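Putative sugar isomerase (Parabacteroides distasonis, PDB 3LMZ) is a putative sugar isomerase that probably interconverts or otherwise acts on sugars in the manner of xylose isomerase-like TIM-barrel enzymes. Local coordinates at residues A[78-92]-A[103-117]. Sequence-based numbering, arbitrary orientation.
Sequences YAVGPIYMKSEEEID and VKLIVGVPNYELLPY
The Y117 ring has the E88 side chain laid over one face, with CG of E88 3.7 Å from the ring centroid and the carboxylate stacked almost flat, 6° from the ring plane. In that plane, I91 CB and D92 OD1 sit at the edge. Y117 OH donates to the syn lone pair of D92 OD1 at 2.5 Å, a short bond, and the same oxygen also forms a salt bridge with K121. The Y84 ring takes V109 CB over one face in a CH-pi contact, offset toward the rim; its hydroxyl binds a citrate, probably from the crystallisation liquor. L105 CD2 sits at the edge of the Y78 ring, whose OH is bonded to D187. With CG anti to the backbone N (chi1 -162°), Y117 swings out from the start of helix 115-125 to pack against the first turn of helix 88-101. An alanine here is likely to leave E88 and I91 facing a gap and to cost D92 its hydroxyl partner. Next to Y117, L114 CD1 presses on the backbone where strand turns to helix, 3.4 Å from S87 N, while S87 OG caps the helix by accepting from E90 N.

Strands 78-85 and 105-110 pair in parallel. V107 N donates to V80 O at 2.8 Å, and after a beta bulge at G81 and the cis peptide bond between G81 and P82 the ladder resumes with I83 N to V107 O. G81 has no room for a side chain: a CB would run into V107 O. On the face that helix 88-101 covers, the methyl CE of selenomethionine M85 reaches back across the strands to I106 CG2 at 3.7 Å. This is the beta-alpha-beta unit of a TIM barrel: backbone bonds and apolar packing join the strands, while at their C-terminal end an aromatic ring and a carboxylate tie the two following helices together, an acid probably kept charged by K121.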
loop_
_atom_site.group_PDB
_atom_site.type_symbol
_atom_site.label_atom_id
_atom_site.label_comp_id
_atom_site.label_asym_id
_atom_site.label_seq_id
_atom_site.Cartn_x
_atom_site.Cartn_y
_atom_site.Cartn_z
ATOM N N TYR A 78 -18.709 7.745 10.939
ATOM C CA TYR A 78 -19.889 7.305 10.191
ATOM C C TYR A 78 -20.827 6.341 10.918
ATOM O O TYR A 78 -21.990 6.131 10.469
ATOM C CB TYR A 78 -19.499 6.726 8.826
ATOM C CG TYR A 78 -18.985 5.315 8.893
ATOM C CD1 TYR A 78 -17.635 5.023 9.081
ATOM C CD2 TYR A 78 -19.851 4.246 8.750
ATOM C CE1 TYR A 78 -17.180 3.671 9.156
ATOM C CE2 TYR A 78 -19.410 2.920 8.822
ATOM C CZ TYR A 78 -18.053 2.637 9.000
ATOM O OH TYR A 78 -17.591 1.336 9.106
ATOM N N ALA A 79 -20.304 5.717 11.966
ATOM C CA ALA A 79 -21.039 4.760 12.769
ATOM C C ALA A 79 -20.300 4.658 14.099
ATOM O O ALA A 79 -19.200 5.186 14.264
ATOM C CB ALA A 79 -21.083 3.408 12.048
ATOM N N VAL A 80 -20.969 3.976 15.020
ATOM C CA VAL A 80 -20.342 3.635 16.312
ATOM C C VAL A 80 -20.234 2.115 16.488
ATOM O O VAL A 80 -21.187 1.377 16.097
ATOM C CB VAL A 80 -21.100 4.234 17.545
ATOM C CG1 VAL A 80 -20.994 5.807 17.572
ATOM C CG2 VAL A 80 -22.583 3.803 17.601
ATOM N N GLY A 81 -19.092 1.680 17.042
ATOM C CA GLY A 81 -18.897 0.274 17.421
ATOM C C GLY A 81 -17.762 -0.388 16.703
ATOM O O GLY A 81 -17.006 0.275 16.016
ATOM N N PRO A 82 -17.653 -1.711 16.817
ATOM C CA PRO A 82 -18.576 -2.562 17.559
ATOM C C PRO A 82 -18.748 -2.251 19.045
ATOM O O PRO A 82 -17.806 -1.979 19.756
ATOM C CB PRO A 82 -17.968 -3.956 17.417
ATOM C CG PRO A 82 -17.101 -3.893 16.145
ATOM C CD PRO A 82 -16.672 -2.463 16.014
ATOM N N ILE A 83 -19.985 -2.336 19.506
ATOM C CA ILE A 83 -20.361 -2.203 20.910
ATOM C C ILE A 83 -20.989 -3.534 21.341
ATOM O O ILE A 83 -22.012 -3.932 20.786
ATOM C CB ILE A 83 -21.386 -1.055 21.162
ATOM C CG1 ILE A 83 -20.844 0.309 20.675
ATOM C CG2 ILE A 83 -21.749 -1.024 22.668
ATOM C CD1 ILE A 83 -21.842 1.442 20.666
ATOM N N TYR A 84 -20.377 -4.220 22.288
ATOM C CA TYR A 84 -20.894 -5.458 22.824
ATOM C C TYR A 84 -22.049 -5.089 23.777
ATOM O O TYR A 84 -21.914 -4.114 24.565
ATOM C CB TYR A 84 -19.827 -6.225 23.578
ATOM C CG TYR A 84 -18.849 -6.948 22.677
ATOM C CD1 TYR A 84 -17.971 -6.280 21.842
ATOM C CD2 TYR A 84 -18.860 -8.331 22.603
ATOM C CE1 TYR A 84 -17.111 -6.996 20.986
ATOM C CE2 TYR A 84 -17.992 -9.046 21.772
ATOM C CZ TYR A 84 -17.097 -8.375 20.997
ATOM O OH TYR A 84 -16.200 -9.080 20.167
HETATM N N MSE A 85 -23.138 -5.838 23.709
HETATM C CA MSE A 85 -24.346 -5.554 24.483
HETATM C C MSE A 85 -24.875 -6.824 25.132
HETATM O O MSE A 85 -25.331 -7.702 24.420
HETATM C CB MSE A 85 -25.415 -4.908 23.605
HETATM C CG MSE A 85 -24.897 -3.703 22.907
HETATM SE SE MSE A 85 -26.177 -2.872 21.656
HETATM C CE MSE A 85 -24.851 -2.070 20.527
ATOM N N LYS A 86 -24.851 -6.906 26.457
ATOM C CA LYS A 86 -25.283 -8.125 27.164
ATOM C C LYS A 86 -26.518 -7.890 28.065
ATOM O O LYS A 86 -26.910 -8.788 28.809
ATOM C CB LYS A 86 -24.149 -8.708 27.981
ATOM C CG LYS A 86 -23.708 -7.818 29.148
ATOM C CD LYS A 86 -22.553 -8.516 29.954
ATOM C CE LYS A 86 -21.842 -7.580 30.941
ATOM N NZ LYS A 86 -21.207 -6.390 30.310
ATOM N N SER A 87 -27.102 -6.705 28.013
ATOM C CA SER A 87 -28.315 -6.421 28.762
ATOM C C SER A 87 -29.115 -5.344 28.063
ATOM O O SER A 87 -28.561 -4.571 27.241
ATOM C CB SER A 87 -27.900 -5.923 30.150
ATOM O OG SER A 87 -27.393 -4.610 30.057
ATOM N N GLU A 88 -30.391 -5.236 28.421
ATOM C CA GLU A 88 -31.241 -4.228 27.821
ATOM C C GLU A 88 -30.685 -2.830 28.142
ATOM O O GLU A 88 -30.778 -1.921 27.314
ATOM C CB GLU A 88 -32.671 -4.321 28.400
ATOM C CG GLU A 88 -33.390 -5.512 27.906
ATOM C CD GLU A 88 -34.876 -5.531 28.320
ATOM O OE1 GLU A 88 -35.350 -4.598 29.012
ATOM O OE2 GLU A 88 -35.542 -6.485 27.904
ATOM N N GLU A 89 -30.168 -2.646 29.358
ATOM C CA GLU A 89 -29.592 -1.340 29.737
ATOM C C GLU A 89 -28.422 -0.958 28.797
ATOM O O GLU A 89 -28.303 0.202 28.382
ATOM C CB GLU A 89 -29.092 -1.328 31.186
ATOM C CG GLU A 89 -28.622 0.048 31.662
ATOM C CD GLU A 89 -27.423 -0.019 32.603
ATOM O OE1 GLU A 89 -27.630 -0.230 33.827
ATOM O OE2 GLU A 89 -26.277 0.145 32.105
ATOM N N GLU A 90 -27.552 -1.908 28.475
ATOM C CA GLU A 90 -26.449 -1.593 27.565
ATOM C C GLU A 90 -26.975 -1.194 26.196
ATOM O O GLU A 90 -26.377 -0.361 25.527
ATOM C CB GLU A 90 -25.475 -2.792 27.482
ATOM C CG GLU A 90 -24.654 -2.938 28.770
ATOM C CD GLU A 90 -23.646 -4.099 28.735
ATOM O OE1 GLU A 90 -23.450 -4.730 27.672
ATOM O OE2 GLU A 90 -22.989 -4.340 29.792
ATOM N N ILE A 91 -28.030 -1.865 25.753
ATOM C CA ILE A 91 -28.639 -1.549 24.470
ATOM C C ILE A 91 -29.198 -0.120 24.539
ATOM O O ILE A 91 -29.049 0.695 23.632
ATOM C CB ILE A 91 -29.651 -2.569 24.044
ATOM C CG1 ILE A 91 -28.985 -3.940 23.919
ATOM C CG2 ILE A 91 -30.326 -2.121 22.689
ATOM C CD1 ILE A 91 -29.967 -5.076 23.718
ATOM N N ASP A 92 -29.942 0.155 25.611
ATOM C CA ASP A 92 -30.493 1.510 25.818
ATOM C C ASP A 92 -29.399 2.560 25.736
ATOM O O ASP A 92 -29.567 3.644 25.098
ATOM C CB ASP A 92 -31.171 1.666 27.202
ATOM C CG ASP A 92 -32.475 0.901 27.348
ATOM O OD1 ASP A 92 -33.066 0.486 26.347
ATOM O OD2 ASP A 92 -32.911 0.716 28.517
ATOM N N VAL A 103 -24.986 9.642 14.576
ATOM C CA VAL A 103 -24.936 8.577 13.569
ATOM C C VAL A 103 -26.271 7.804 13.515
ATOM O O VAL A 103 -27.113 7.930 14.425
ATOM C CB VAL A 103 -23.770 7.607 13.787
ATOM C CG1 VAL A 103 -22.445 8.375 13.712
ATOM C CG2 VAL A 103 -23.922 6.835 15.075
ATOM N N LYS A 104 -26.477 7.070 12.419
ATOM C CA LYS A 104 -27.694 6.276 12.230
ATOM C C LYS A 104 -27.377 4.804 12.019
ATOM O O LYS A 104 -28.265 4.047 11.579
ATOM C CB LYS A 104 -28.540 6.844 11.101
ATOM C CG LYS A 104 -28.898 8.272 11.434
ATOM C CD LYS A 104 -30.066 8.803 10.707
ATOM C CE LYS A 104 -30.291 10.288 11.162
ATOM N NZ LYS A 104 -29.010 11.021 11.597
ATOM N N LEU A 105 -26.119 4.432 12.284
ATOM C CA LEU A 105 -25.643 3.042 12.125
ATOM C C LEU A 105 -24.829 2.695 13.374
ATOM O O LEU A 105 -23.883 3.391 13.787
ATOM C CB LEU A 105 -24.740 2.898 10.881
ATOM C CG LEU A 105 -24.060 1.545 10.644
ATOM C CD1 LEU A 105 -25.058 0.443 10.541
ATOM C CD2 LEU A 105 -23.115 1.606 9.377
ATOM N N ILE A 106 -25.238 1.576 13.959
ATOM C CA ILE A 106 -24.617 1.005 15.140
ATOM C C ILE A 106 -24.093 -0.392 14.756
ATOM O O ILE A 106 -24.826 -1.202 14.196
ATOM C CB ILE A 106 -25.622 0.834 16.307
ATOM C CG1 ILE A 106 -26.150 2.183 16.764
ATOM C CG2 ILE A 106 -24.999 0.036 17.467
ATOM C CD1 ILE A 106 -27.306 2.094 17.861
ATOM N N VAL A 107 -22.796 -0.610 14.978
ATOM C CA VAL A 107 -22.162 -1.924 14.840
ATOM C C VAL A 107 -22.148 -2.513 16.262
ATOM O O VAL A 107 -21.644 -1.933 17.225
ATOM C CB VAL A 107 -20.779 -1.820 14.192
ATOM C CG1 VAL A 107 -20.232 -3.253 13.939
ATOM C CG2 VAL A 107 -20.856 -0.992 12.853
ATOM N N GLY A 108 -22.776 -3.685 16.405
ATOM C CA GLY A 108 -23.035 -4.280 17.721
ATOM C C GLY A 108 -22.759 -5.764 17.804
ATOM O O GLY A 108 -22.649 -6.446 16.766
ATOM N N VAL A 109 -22.617 -6.230 19.042
ATOM C CA VAL A 109 -22.592 -7.641 19.318
ATOM C C VAL A 109 -23.569 -7.903 20.459
ATOM O O VAL A 109 -23.173 -7.916 21.616
ATOM C CB VAL A 109 -21.168 -8.134 19.628
ATOM C CG1 VAL A 109 -21.118 -9.679 19.744
ATOM C CG2 VAL A 109 -20.201 -7.629 18.535
ATOM N N PRO A 110 -24.856 -8.089 20.143
ATOM C CA PRO A 110 -25.879 -8.348 21.211
ATOM C C PRO A 110 -25.991 -9.834 21.499
ATOM O O PRO A 110 -26.007 -10.649 20.545
ATOM C CB PRO A 110 -27.145 -7.838 20.578
ATOM C CG PRO A 110 -26.957 -8.072 19.111
ATOM C CD PRO A 110 -25.471 -8.065 18.811
ATOM N N ASN A 111 -26.190 -10.189 22.761
ATOM C CA ASN A 111 -26.492 -11.580 23.093
ATOM C C ASN A 111 -27.725 -12.000 22.248
ATOM O O ASN A 111 -28.650 -11.201 21.986
ATOM C CB ASN A 111 -26.874 -11.718 24.587
ATOM C CG ASN A 111 -25.703 -11.507 25.535
ATOM O OD1 ASN A 111 -24.644 -11.057 25.139
ATOM N ND2 ASN A 111 -25.905 -11.840 26.810
ATOM N N TYR A 112 -27.758 -13.248 21.809
ATOM C CA TYR A 112 -28.883 -13.715 20.953
ATOM C C TYR A 112 -30.243 -13.395 21.552
ATOM O O TYR A 112 -31.149 -13.014 20.848
ATOM C CB TYR A 112 -28.841 -15.256 20.768
ATOM C CG TYR A 112 -27.790 -15.786 19.814
ATOM C CD1 TYR A 112 -27.662 -15.325 18.530
ATOM C CD2 TYR A 112 -26.992 -16.872 20.176
ATOM C CE1 TYR A 112 -26.695 -15.804 17.686
ATOM C CE2 TYR A 112 -26.031 -17.398 19.300
ATOM C CZ TYR A 112 -25.885 -16.848 18.052
ATOM O OH TYR A 112 -24.954 -17.302 17.118
ATOM N N GLU A 113 -30.379 -13.596 22.848
ATOM C CA GLU A 113 -31.690 -13.413 23.490
ATOM C C GLU A 113 -32.154 -11.981 23.495
ATOM O O GLU A 113 -33.309 -11.695 23.828
ATOM C CB GLU A 113 -31.702 -14.000 24.920
ATOM C CG GLU A 113 -30.906 -13.292 25.979
ATOM C CD GLU A 113 -29.402 -13.632 26.017
ATOM O OE1 GLU A 113 -28.891 -14.437 25.172
ATOM O OE2 GLU A 113 -28.722 -13.074 26.949
ATOM N N LEU A 114 -31.245 -11.064 23.211
ATOM C CA LEU A 114 -31.534 -9.642 23.136
ATOM C C LEU A 114 -31.906 -9.119 21.768
ATOM O O LEU A 114 -32.225 -7.923 21.631
ATOM C CB LEU A 114 -30.385 -8.808 23.712
ATOM C CG LEU A 114 -30.055 -9.047 25.182
ATOM C CD1 LEU A 114 -28.762 -8.339 25.584
ATOM C CD2 LEU A 114 -31.247 -8.645 26.078
ATOM N N LEU A 115 -31.913 -9.979 20.746
ATOM C CA LEU A 115 -32.310 -9.555 19.416
ATOM C C LEU A 115 -33.722 -8.945 19.333
ATOM O O LEU A 115 -33.936 -7.926 18.665
ATOM C CB LEU A 115 -32.133 -10.693 18.428
ATOM C CG LEU A 115 -30.646 -10.950 18.063
ATOM C CD1 LEU A 115 -30.529 -12.272 17.332
ATOM C CD2 LEU A 115 -30.008 -9.844 17.293
ATOM N N PRO A 116 -34.704 -9.513 20.062
ATOM C CA PRO A 116 -36.011 -8.828 20.077
ATOM C C PRO A 116 -35.957 -7.382 20.612
ATOM O O PRO A 116 -36.638 -6.470 20.132
ATOM C CB PRO A 116 -36.850 -9.722 20.992
ATOM C CG PRO A 116 -36.207 -11.087 20.859
ATOM C CD PRO A 116 -34.724 -10.836 20.736
ATOM N N TYR A 117 -35.113 -7.144 21.617
ATOM C CA TYR A 117 -34.954 -5.796 22.129
ATOM C C TYR A 117 -34.255 -4.868 21.132
ATOM O O TYR A 117 -34.620 -3.703 20.974
ATOM C CB TYR A 117 -34.225 -5.846 23.478
ATOM C CG TYR A 117 -34.402 -4.567 24.285
ATOM C CD1 TYR A 117 -35.590 -4.319 24.933
ATOM C CD2 TYR A 117 -33.385 -3.652 24.436
ATOM C CE1 TYR A 117 -35.808 -3.182 25.681
ATOM C CE2 TYR A 117 -33.575 -2.469 25.173
ATOM C CZ TYR A 117 -34.791 -2.275 25.836
ATOM O OH TYR A 117 -35.036 -1.108 26.566
HETATM O O HOH W 1 -24.532 6.998 10.384
#